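Beta-N-acetylhexosaminidase (Streptomyces plicatus, PDB 1HP5) catalyses the release of terminal beta-linked N-acetylhexosamine residues from glycosides, probably with participation of the substrate's own 2-acetamido group, as in other family 20 glycoside hydrolases. Local coordinates at residues 169-174 / 447-452; 255-260 / 283-288; 345-350 / 360-365. One frame throughout, in Å; residues are numbered along the deposited sequence.

How the contacts relate
All three contacts belong to the parallel-stranded catalytic barrel and approach NGT, the thiazoline bound in the active site, from different directions. Contact 1 closes a long loop of chain within which both others are nested; contacts 2 and 3 follow each other in series. Centres of contacts 1 and 3 lie about 24 Å apart, yet the two meet where Trp448 CH2 stands 3.5 Å from Trp350 CZ2, forming adjoining walls of the pocket. Contact 2 touches neither: its nearest atoms are about 6 Å from contact 1 and about 7 Å from contact 3. Glu450, His256 and Trp350 carry the three contacts to different parts of the ligand.

Contact 1: residues 169-174 / 447-452; sequences HFFGVD and LWTETL. With NGT (3ar,5R,6S,7R,7ar-5-hydroxymethyl-2-methyl-5,6,7,7a-tetrahydro-3ah-pyrano[3,2-D]thiazole-6,7-diol), chain F.
His169 is fastened to the loop 447-452 by two hydrogen bonds to one residue, Thr449. Its ring nitrogen ND1 points straight at Thr449 O, 2.7 Å away, with an N-H...O angle of 175° and the oxygen practically in the imidazole plane. The donor also lies nearly on the line of the carbonyl bond. The second bond, His169 N to Thr449 OG1 at 3.3 Å, is longer and more bent. The same hydroxyl is hydrogen-bonded to the backbone oxygen of Asp165, which ties the loop to strand 159-165.

The packed part lies round these bonds. Glu450 O meets the imidazole edge near CE1, and Leu452 O stands 3.0 Å from His169 ND1, but at an angle too poor for a bond. Phe171 adds the apolar contact: its CE1 is 3.8 Å from Thr449 CG2, while Leu452 O approaches the ring edge at CZ. Leu458 of helix 455-462 also touches this phenyl. Beyond Phe171 the contact opens out. Gly172, the N-cap of helix 173-184, leads the chain away from the loop, and the exposed Asp174 has no contact with 447-452.

On the ligand side, the side chain of Glu450 starts away from 169-174 and is bent about CB-CG (chi2 93°), and its OE2 accepts a 2.6 Å hydrogen bond from NGT O4. The neighbouring Trp448 lays one indole face against the sugar, with O4 above the plane toward the rim and C5 also over that face. One short loop thus offers a carboxylate and an aromatic wall to the ligand, while its backbone carbonyl at Thr449 is held by the imidazole N-H of His169. His169 probably acts as a second-shell residue: by holding that carbonyl it would help to fix the course of the loop that carries Trp448 and Glu450.

Contact 2: residues 255-260 / 283-288; sequences GHTNAA and GFSSLC. With NGT (3ar,5R,6S,7R,7ar-5-hydroxymethyl-2-methyl-5,6,7,7a-tetrahydro-3ah-pyrano[3,2-D]thiazole-6,7-diol), chain F.
In the (beta/alpha)8 (TIM) barrel of the catalytic domain, the loop after strand 246-250, which runs into the first turn of helix 258-263, is held by the loop 283-288. Ser285 makes the central link. Its OG, swung between its own backbone N and carbonyl carbon (chi1 63°), accepts a hydrogen bond from Thr257 N at 3.0 Å with an N-H...O angle of 147°. That hydroxyl is also bonded to Asp198 OD1, which in addition receives Asn258 N, so hydroxyl and carboxylate together engage amides at the helix start. Alongside, Gly255 CA comes 3.6 Å from Ser285 O in a CA-H...O contact.

The apolar part is small: Thr257 CG2 meets Leu287 CG at 3.9 Å, the two side chains crossing nearly at right angles, while Thr257 OG1 is satisfied by Pro254 O. More loosely, Asn258 OD1 lies 4.2 Å from Phe284 CE1, at the ring edge, while Asn258 ND2 is hydrogen-bonded to Pro275 O.

His256 turns away from the loop, its ring nitrogens hydrogen-bonded to Asp197 and Glu320, and its CE1 lies 3.0 Å from NGT O3. Behind it, one water accepts from His256 N at 3.1 Å and donates to Ser285 O at 2.8 Å.

Contact 3: residues 345-350 / 360-365; sequences KTVVGW and EGALVQ. With NGT (3ar,5R,6S,7R,7ar-5-hydroxymethyl-2-methyl-5,6,7,7a-tetrahydro-3ah-pyrano[3,2-D]thiazole-6,7-diol), chain F.
The indole of Trp350 has the bound ligand on one face and Gln365 on the other. NGT C8, the thiazoline methyl, sits 3.4 Å from Trp350 CD2, over the centre of the ring system; on the opposite face the Gln365 amide lies toward the rim, its plane 30° from that of the indole. At the indole edge NE1 is hydrogen-bonded to Glu250, and Trp367 meets Trp350 edge-to-face. Gln365 gets there on a fully extended side chain, CG trans to the main-chain N (chi1 -171°). Its NE2 is hydrogen-bonded to Glu444 and Ser393 and its OE1 to His315 NE2, which settles which end of the amide is which. A tryptophan so braced forms a wall for the methyl, consistent with a pocket for the substrate's acetamido group.

The backbones pair as parallel strands. Leu363 N donates to Val347 O at 3.1 Å, Gly349 N to Leu363 O at 3.1 Å, and Gln365 N to Gly349 O at 2.6 Å. Val347 CG1 and Ala362 CB are pressed to 3.3 Å.

In the barrel, strand 346-350 also bonds to strand 313-315, strand 389-392 lies beside strand 363-366 on its other side, Ile391 touching Leu363 and Gln365, and helix 326-342 packs on Val347.

Contact 1: residues 169-174 / 447-452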
loop_
_atom_site.group_PDB
_atom_site.type_symbol
_atom_site.label_atom_id
_atom_site.label_comp_id
_atom_site.label_asym_id
_atom_site.label_seq_id
_atom_site.Cartn_x
_atom_site.Cartn_y
_atom_site.Cartn_z
ATOM N N HIS A 169 -13.878 -6.262 7.871
ATOM C CA HIS A 169 -14.217 -7.495 7.165
ATOM C C HIS A 169 -12.880 -8.191 6.981
ATOM O O HIS A 169 -11.919 -7.587 6.492
ATOM C CB HIS A 169 -14.867 -7.238 5.804
ATOM C CG HIS A 169 -16.343 -6.995 5.881
ATOM N ND1 HIS A 169 -16.892 -5.730 5.843
ATOM C CD2 HIS A 169 -17.382 -7.852 6.017
ATOM C CE1 HIS A 169 -18.206 -5.820 5.949
ATOM N NE2 HIS A 169 -18.529 -7.097 6.058
ATOM N N PHE A 170 -12.817 -9.450 7.394
ATOM C CA PHE A 170 -11.590 -10.218 7.290
ATOM C C PHE A 170 -11.340 -10.722 5.877
ATOM O O PHE A 170 -12.271 -11.086 5.155
ATOM C CB PHE A 170 -11.629 -11.409 8.248
ATOM C CG PHE A 170 -10.386 -12.255 8.221
ATOM C CD1 PHE A 170 -9.178 -11.756 8.702
ATOM C CD2 PHE A 170 -10.421 -13.549 7.709
ATOM C CE1 PHE A 170 -8.018 -12.536 8.678
ATOM C CE2 PHE A 170 -9.264 -14.339 7.679
ATOM C CZ PHE A 170 -8.065 -13.832 8.164
ATOM N N PHE A 171 -10.074 -10.714 5.484
ATOM C CA PHE A 171 -9.666 -11.209 4.181
ATOM C C PHE A 171 -8.520 -12.174 4.451
ATOM O O PHE A 171 -7.546 -11.825 5.126
ATOM C CB PHE A 171 -9.233 -10.053 3.266
ATOM C CG PHE A 171 -10.379 -9.178 2.829
ATOM C CD1 PHE A 171 -10.827 -8.136 3.636
ATOM C CD2 PHE A 171 -11.065 -9.450 1.648
ATOM C CE1 PHE A 171 -11.948 -7.375 3.279
ATOM C CE2 PHE A 171 -12.188 -8.697 1.278
ATOM C CZ PHE A 171 -12.629 -7.655 2.103
ATOM N N GLY A 172 -8.669 -13.399 3.953
ATOM C CA GLY A 172 -7.668 -14.429 4.164
ATOM C C GLY A 172 -6.346 -14.169 3.473
ATOM O O GLY A 172 -6.197 -13.191 2.747
ATOM N N VAL A 173 -5.390 -15.062 3.697
ATOM C CA VAL A 173 -4.061 -14.941 3.121
ATOM C C VAL A 173 -4.079 -14.763 1.603
ATOM O O VAL A 173 -3.462 -13.836 1.085
ATOM C CB VAL A 173 -3.190 -16.169 3.483
ATOM C CG1 VAL A 173 -1.879 -16.132 2.701
ATOM C CG2 VAL A 173 -2.902 -16.169 4.994
ATOM N N ASP A 174 -4.788 -15.636 0.890
ATOM C CA ASP A 174 -4.837 -15.531 -0.568
ATOM C C ASP A 174 -5.457 -14.225 -1.062
ATOM O O ASP A 174 -5.032 -13.675 -2.079
ATOM C CB ASP A 174 -5.580 -16.727 -1.180
ATOM C CG ASP A 174 -4.809 -18.032 -1.027
ATOM O OD1 ASP A 174 -3.568 -17.982 -0.922
ATOM O OD2 ASP A 174 -5.439 -19.108 -1.028
ATOM N N LEU A 447 -7.602 1.597 2.489
ATOM C CA LEU A 447 -8.844 0.998 2.029
ATOM C C LEU A 447 -9.539 0.384 3.237
ATOM O O LEU A 447 -9.218 -0.740 3.636
ATOM C CB LEU A 447 -8.570 -0.076 0.972
ATOM C CG LEU A 447 -9.796 -0.809 0.417
ATOM C CD1 LEU A 447 -10.882 0.185 0.033
ATOM C CD2 LEU A 447 -9.374 -1.650 -0.792
ATOM N N TRP A 448 -10.471 1.134 3.828
ATOM C CA TRP A 448 -11.224 0.660 4.988
ATOM C C TRP A 448 -12.328 -0.257 4.486
ATOM O O TRP A 448 -12.864 -0.050 3.400
ATOM C CB TRP A 448 -11.811 1.838 5.770
ATOM C CG TRP A 448 -10.757 2.796 6.220
ATOM C CD1 TRP A 448 -10.363 3.939 5.588
ATOM C CD2 TRP A 448 -9.914 2.657 7.365
ATOM N NE1 TRP A 448 -9.321 4.522 6.271
ATOM C CE2 TRP A 448 -9.026 3.755 7.367
ATOM C CE3 TRP A 448 -9.821 1.707 8.396
ATOM C CZ2 TRP A 448 -8.051 3.935 8.362
ATOM C CZ3 TRP A 448 -8.853 1.882 9.386
ATOM C CH2 TRP A 448 -7.982 2.992 9.358
ATOM N N THR A 449 -12.694 -1.255 5.281
ATOM C CA THR A 449 -13.680 -2.216 4.812
ATOM C C THR A 449 -15.030 -2.338 5.515
ATOM O O THR A 449 -15.630 -3.418 5.528
ATOM C CB THR A 449 -13.024 -3.604 4.729
ATOM O OG1 THR A 449 -12.506 -3.966 6.014
ATOM C CG2 THR A 449 -11.861 -3.576 3.722
ATOM N N GLU A 450 -15.528 -1.245 6.088
ATOM C CA GLU A 450 -16.836 -1.303 6.736
ATOM C C GLU A 450 -17.875 -1.838 5.757
ATOM O O GLU A 450 -18.756 -2.603 6.141
ATOM C CB GLU A 450 -17.308 0.089 7.200
ATOM C CG GLU A 450 -16.762 0.533 8.545
ATOM C CD GLU A 450 -15.497 1.357 8.428
ATOM O OE1 GLU A 450 -14.769 1.201 7.421
ATOM O OE2 GLU A 450 -15.231 2.154 9.352
ATOM N N THR A 451 -17.748 -1.444 4.490
ATOM C CA THR A 451 -18.710 -1.825 3.456
ATOM C C THR A 451 -18.225 -2.806 2.395
ATOM O O THR A 451 -18.953 -3.100 1.444
ATOM C CB THR A 451 -19.207 -0.574 2.702
ATOM O OG1 THR A 451 -18.156 -0.080 1.857
ATOM C CG2 THR A 451 -19.603 0.514 3.677
ATOM N N LEU A 452 -17.005 -3.311 2.545
ATOM C CA LEU A 452 -16.445 -4.226 1.558
ATOM C C LEU A 452 -16.162 -5.600 2.164
ATOM O O LEU A 452 -15.460 -5.717 3.171
ATOM C CB LEU A 452 -15.162 -3.614 0.993
ATOM C CG LEU A 452 -15.323 -2.136 0.608
ATOM C CD1 LEU A 452 -13.964 -1.537 0.272
ATOM C CD2 LEU A 452 -16.283 -2.011 -0.573
HETATM C C1 NGT F . -11.541 6.940 9.868
HETATM C C2 NGT F . -11.397 5.952 11.064
HETATM C C3 NGT F . -11.581 4.464 10.609
HETATM C C4 NGT F . -12.730 4.285 9.601
HETATM C C5 NGT F . -12.546 5.248 8.408
HETATM C C6 NGT F . -13.658 5.161 7.366
HETATM C C7 NGT F . -9.216 6.578 10.802
HETATM C C8 NGT F . -7.750 6.818 11.078
HETATM N N2 NGT F . -10.062 6.124 11.621
HETATM S S1 NGT F . -9.810 6.990 9.191
HETATM O O3 NGT F . -11.787 3.638 11.746
HETATM O O4 NGT F . -12.744 2.943 9.148
HETATM O O5 NGT F . -12.493 6.647 8.888
HETATM O O6 NGT F . -13.340 5.946 6.217
#

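Contact 2: residues 255-260 / 283-288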
loop_
_atom_site.group_PDB
_atom_site.type_symbol
_atom_site.label_atom_id
_atom_site.label_comp_id
_atom_site.label_asym_id
_atom_site.label_seq_id
_atom_site.Cartn_x
_atom_site.Cartn_y
_atom_site.Cartn_z
ATOM N N GLY A 255 -7.827 3.648 21.273
ATOM C CA GLY A 255 -9.185 3.547 20.758
ATOM C C GLY A 255 -9.308 2.412 19.750
ATOM O O GLY A 255 -8.313 1.745 19.454
ATOM N N HIS A 256 -10.512 2.192 19.219
ATOM C CA HIS A 256 -10.741 1.119 18.245
ATOM C C HIS A 256 -10.208 -0.204 18.795
ATOM O O HIS A 256 -9.608 -1.005 18.068
ATOM C CB HIS A 256 -10.037 1.454 16.925
ATOM C CG HIS A 256 -10.752 2.485 16.109
ATOM N ND1 HIS A 256 -11.829 2.179 15.307
ATOM C CD2 HIS A 256 -10.566 3.823 15.997
ATOM C CE1 HIS A 256 -12.278 3.283 14.735
ATOM N NE2 HIS A 256 -11.530 4.295 15.138
ATOM N N THR A 257 -10.455 -0.433 20.078
ATOM C CA THR A 257 -9.967 -1.630 20.754
ATOM C C THR A 257 -11.037 -2.582 21.287
ATOM O O THR A 257 -10.738 -3.433 22.122
ATOM C CB THR A 257 -9.060 -1.216 21.928
ATOM O OG1 THR A 257 -9.711 -0.185 22.687
ATOM C CG2 THR A 257 -7.735 -0.673 21.416
ATOM N N ASN A 258 -12.271 -2.479 20.801
ATOM C CA ASN A 258 -13.314 -3.356 21.327
ATOM C C ASN A 258 -13.060 -4.854 21.202
ATOM O O ASN A 258 -13.410 -5.608 22.108
ATOM C CB ASN A 258 -14.678 -3.050 20.715
ATOM C CG ASN A 258 -15.811 -3.634 21.544
ATOM O OD1 ASN A 258 -16.076 -3.170 22.654
ATOM N ND2 ASN A 258 -16.463 -4.671 21.026
ATOM N N ALA A 259 -12.465 -5.297 20.096
ATOM C CA ALA A 259 -12.206 -6.727 19.927
ATOM C C ALA A 259 -11.361 -7.251 21.087
ATOM O O ALA A 259 -11.629 -8.326 21.633
ATOM C CB ALA A 259 -11.505 -6.984 18.601
ATOM N N ALA A 260 -10.344 -6.485 21.465
ATOM C CA ALA A 260 -9.475 -6.872 22.569
ATOM C C ALA A 260 -10.235 -6.792 23.888
ATOM O O ALA A 260 -10.188 -7.720 24.697
ATOM C CB ALA A 260 -8.255 -5.965 22.616
ATOM N N GLY A 283 -15.358 5.292 17.795
ATOM C CA GLY A 283 -15.182 6.157 18.952
ATOM C C GLY A 283 -15.634 5.784 20.351
ATOM O O GLY A 283 -15.364 6.530 21.287
ATOM N N PHE A 284 -16.278 4.637 20.526
ATOM C CA PHE A 284 -16.781 4.261 21.842
ATOM C C PHE A 284 -15.869 3.405 22.723
ATOM O O PHE A 284 -16.092 3.300 23.931
ATOM C CB PHE A 284 -18.129 3.557 21.667
ATOM C CG PHE A 284 -18.072 2.361 20.759
ATOM C CD1 PHE A 284 -17.726 1.108 21.254
ATOM C CD2 PHE A 284 -18.335 2.491 19.400
ATOM C CE1 PHE A 284 -17.642 0.002 20.409
ATOM C CE2 PHE A 284 -18.254 1.391 18.548
ATOM C CZ PHE A 284 -17.905 0.146 19.055
ATOM N N SER A 285 -14.840 2.806 22.133
ATOM C CA SER A 285 -13.942 1.936 22.884
ATOM C C SER A 285 -12.665 2.605 23.361
ATOM O O SER A 285 -12.158 3.535 22.734
ATOM C CB SER A 285 -13.556 0.731 22.028
ATOM O OG SER A 285 -12.834 1.165 20.888
ATOM N N SER A 286 -12.135 2.098 24.466
ATOM C CA SER A 286 -10.901 2.625 25.021
ATOM C C SER A 286 -10.249 1.647 25.979
ATOM O O SER A 286 -10.920 1.054 26.816
ATOM C CB SER A 286 -11.164 3.931 25.771
ATOM O OG SER A 286 -9.992 4.342 26.454
ATOM N N LEU A 287 -8.940 1.474 25.845
ATOM C CA LEU A 287 -8.214 0.609 26.753
ATOM C C LEU A 287 -8.292 1.332 28.093
ATOM O O LEU A 287 -8.619 2.523 28.131
ATOM C CB LEU A 287 -6.757 0.479 26.319
ATOM C CG LEU A 287 -6.477 -0.327 25.049
ATOM C CD1 LEU A 287 -4.979 -0.327 24.770
ATOM C CD2 LEU A 287 -6.987 -1.752 25.229
ATOM N N CYS A 288 -8.007 0.631 29.185
ATOM C CA CYS A 288 -8.060 1.263 30.495
ATOM C C CYS A 288 -6.699 1.853 30.848
ATOM O O CYS A 288 -5.802 1.152 31.317
ATOM C CB CYS A 288 -8.498 0.259 31.570
ATOM S SG CYS A 288 -8.852 1.100 33.148
HETATM C C1 NGT F . -11.541 6.940 9.868
HETATM C C2 NGT F . -11.397 5.952 11.064
HETATM C C3 NGT F . -11.581 4.464 10.609
HETATM C C4 NGT F . -12.730 4.285 9.601
HETATM C C5 NGT F . -12.546 5.248 8.408
HETATM C C6 NGT F . -13.658 5.161 7.366
HETATM C C7 NGT F . -9.216 6.578 10.802
HETATM C C8 NGT F . -7.750 6.818 11.078
HETATM N N2 NGT F . -10.062 6.124 11.621
HETATM S S1 NGT F . -9.810 6.990 9.191
HETATM O O3 NGT F . -11.787 3.638 11.746
HETATM O O4 NGT F . -12.744 2.943 9.148
HETATM O O5 NGT F . -12.493 6.647 8.888
HETATM O O6 NGT F . -13.340 5.946 6.217
HETATM O O HOH W 1 -12.430 4.487 20.089
#

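Contact 3: residues 345-350 / 360-365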
loop_
_atom_site.group_PDB
_atom_site.type_symbol
_atom_site.label_atom_id
_atom_site.label_comp_id
_atom_site.label_asym_id
_atom_site.label_seq_id
_atom_site.Cartn_x
_atom_site.Cartn_y
_atom_site.Cartn_z
ATOM N N LYS A 345 11.633 -1.105 16.972
ATOM C CA LYS A 345 10.895 -0.599 15.820
ATOM C C LYS A 345 10.637 0.901 15.887
ATOM O O LYS A 345 10.771 1.523 16.942
ATOM C CB LYS A 345 9.566 -1.350 15.682
ATOM C CG LYS A 345 9.723 -2.862 15.530
ATOM C CD LYS A 345 10.590 -3.216 14.327
ATOM C CE LYS A 345 10.803 -4.723 14.224
ATOM N NZ LYS A 345 11.657 -5.076 13.054
ATOM N N THR A 346 10.280 1.474 14.741
ATOM C CA THR A 346 9.978 2.896 14.636
ATOM C C THR A 346 8.463 3.019 14.720
ATOM O O THR A 346 7.741 2.371 13.963
ATOM C CB THR A 346 10.469 3.468 13.296
ATOM O OG1 THR A 346 11.897 3.375 13.242
ATOM C CG2 THR A 346 10.048 4.928 13.139
ATOM N N VAL A 347 7.981 3.837 15.648
ATOM C CA VAL A 347 6.547 3.989 15.822
ATOM C C VAL A 347 5.865 4.860 14.773
ATOM O O VAL A 347 6.424 5.846 14.282
ATOM C CB VAL A 347 6.210 4.541 17.234
ATOM C CG1 VAL A 347 6.788 5.921 17.404
ATOM C CG2 VAL A 347 4.696 4.572 17.436
ATOM N N VAL A 348 4.653 4.455 14.413
ATOM C CA VAL A 348 3.841 5.190 13.462
ATOM C C VAL A 348 2.470 5.306 14.112
ATOM O O VAL A 348 1.996 4.362 14.753
ATOM C CB VAL A 348 3.684 4.440 12.121
ATOM C CG1 VAL A 348 2.815 5.264 11.166
ATOM C CG2 VAL A 348 5.053 4.179 11.500
ATOM N N GLY A 349 1.843 6.465 13.965
ATOM C CA GLY A 349 0.525 6.651 14.536
ATOM C C GLY A 349 -0.288 7.580 13.663
ATOM O O GLY A 349 0.267 8.272 12.807
ATOM N N TRP A 350 -1.604 7.585 13.850
ATOM C CA TRP A 350 -2.447 8.489 13.084
ATOM C C TRP A 350 -2.095 9.865 13.636
ATOM O O TRP A 350 -1.512 9.953 14.717
ATOM C CB TRP A 350 -3.920 8.138 13.283
ATOM C CG TRP A 350 -4.242 6.788 12.703
ATOM C CD1 TRP A 350 -4.453 5.625 13.388
ATOM C CD2 TRP A 350 -4.364 6.462 11.313
ATOM N NE1 TRP A 350 -4.704 4.596 12.511
ATOM C CE2 TRP A 350 -4.655 5.079 11.231
ATOM C CE3 TRP A 350 -4.260 7.203 10.129
ATOM C CZ2 TRP A 350 -4.843 4.421 10.009
ATOM C CZ3 TRP A 350 -4.450 6.548 8.910
ATOM C CH2 TRP A 350 -4.737 5.172 8.862
ATOM N N GLU A 360 11.022 10.674 19.410
ATOM C CA GLU A 360 11.993 10.889 18.348
ATOM C C GLU A 360 11.927 9.746 17.333
ATOM O O GLU A 360 11.829 8.582 17.714
ATOM C CB GLU A 360 13.396 10.968 18.958
ATOM C CG GLU A 360 14.479 11.484 18.029
ATOM C CD GLU A 360 15.841 11.520 18.706
ATOM O OE1 GLU A 360 15.941 12.091 19.815
ATOM O OE2 GLU A 360 16.813 10.983 18.133
ATOM N N GLY A 361 11.973 10.087 16.048
ATOM C CA GLY A 361 11.929 9.076 15.003
ATOM C C GLY A 361 10.537 8.665 14.552
ATOM O O GLY A 361 10.373 8.040 13.503
ATOM N N ALA A 362 9.526 9.017 15.332
ATOM C CA ALA A 362 8.158 8.655 14.993
ATOM C C ALA A 362 7.640 9.337 13.730
ATOM O O ALA A 362 8.167 10.364 13.287
ATOM C CB ALA A 362 7.238 8.972 16.159
ATOM N N LEU A 363 6.611 8.733 13.143
ATOM C CA LEU A 363 5.958 9.271 11.960
ATOM C C LEU A 363 4.481 9.313 12.290
ATOM O O LEU A 363 3.988 8.471 13.040
ATOM C CB LEU A 363 6.160 8.370 10.737
ATOM C CG LEU A 363 7.546 8.264 10.097
ATOM C CD1 LEU A 363 8.418 7.326 10.907
ATOM C CD2 LEU A 363 7.400 7.736 8.670
ATOM N N VAL A 364 3.775 10.302 11.761
ATOM C CA VAL A 364 2.349 10.377 12.009
ATOM C C VAL A 364 1.658 10.396 10.667
ATOM O O VAL A 364 2.152 10.991 9.702
ATOM C CB VAL A 364 1.946 11.627 12.838
ATOM C CG1 VAL A 364 2.630 11.575 14.197
ATOM C CG2 VAL A 364 2.290 12.912 12.087
ATOM N N GLN A 365 0.522 9.718 10.605
ATOM C CA GLN A 365 -0.245 9.624 9.378
ATOM C C GLN A 365 -1.436 10.563 9.458
ATOM O O GLN A 365 -2.345 10.356 10.253
ATOM C CB GLN A 365 -0.709 8.178 9.178
ATOM C CG GLN A 365 -1.342 7.909 7.823
ATOM C CD GLN A 365 -1.621 6.431 7.590
ATOM O OE1 GLN A 365 -1.214 5.569 8.380
ATOM N NE2 GLN A 365 -2.313 6.130 6.497
HETATM C C1 NGT F . -11.541 6.940 9.868
HETATM C C2 NGT F . -11.397 5.952 11.064
HETATM C C3 NGT F . -11.581 4.464 10.609
HETATM C C4 NGT F . -12.730 4.285 9.601
HETATM C C5 NGT F . -12.546 5.248 8.408
HETATM C C6 NGT F . -13.658 5.161 7.366
HETATM C C7 NGT F . -9.216 6.578 10.802
HETATM C C8 NGT F . -7.750 6.818 11.078
HETATM N N2 NGT F . -10.062 6.124 11.621
HETATM S S1 NGT F . -9.810 6.990 9.191
HETATM O O3 NGT F . -11.787 3.638 11.746
HETATM O O4 NGT F . -12.744 2.943 9.148
HETATM O O5 NGT F . -12.493 6.647 8.888
HETATM O O6 NGT F . -13.340 5.946 6.217
#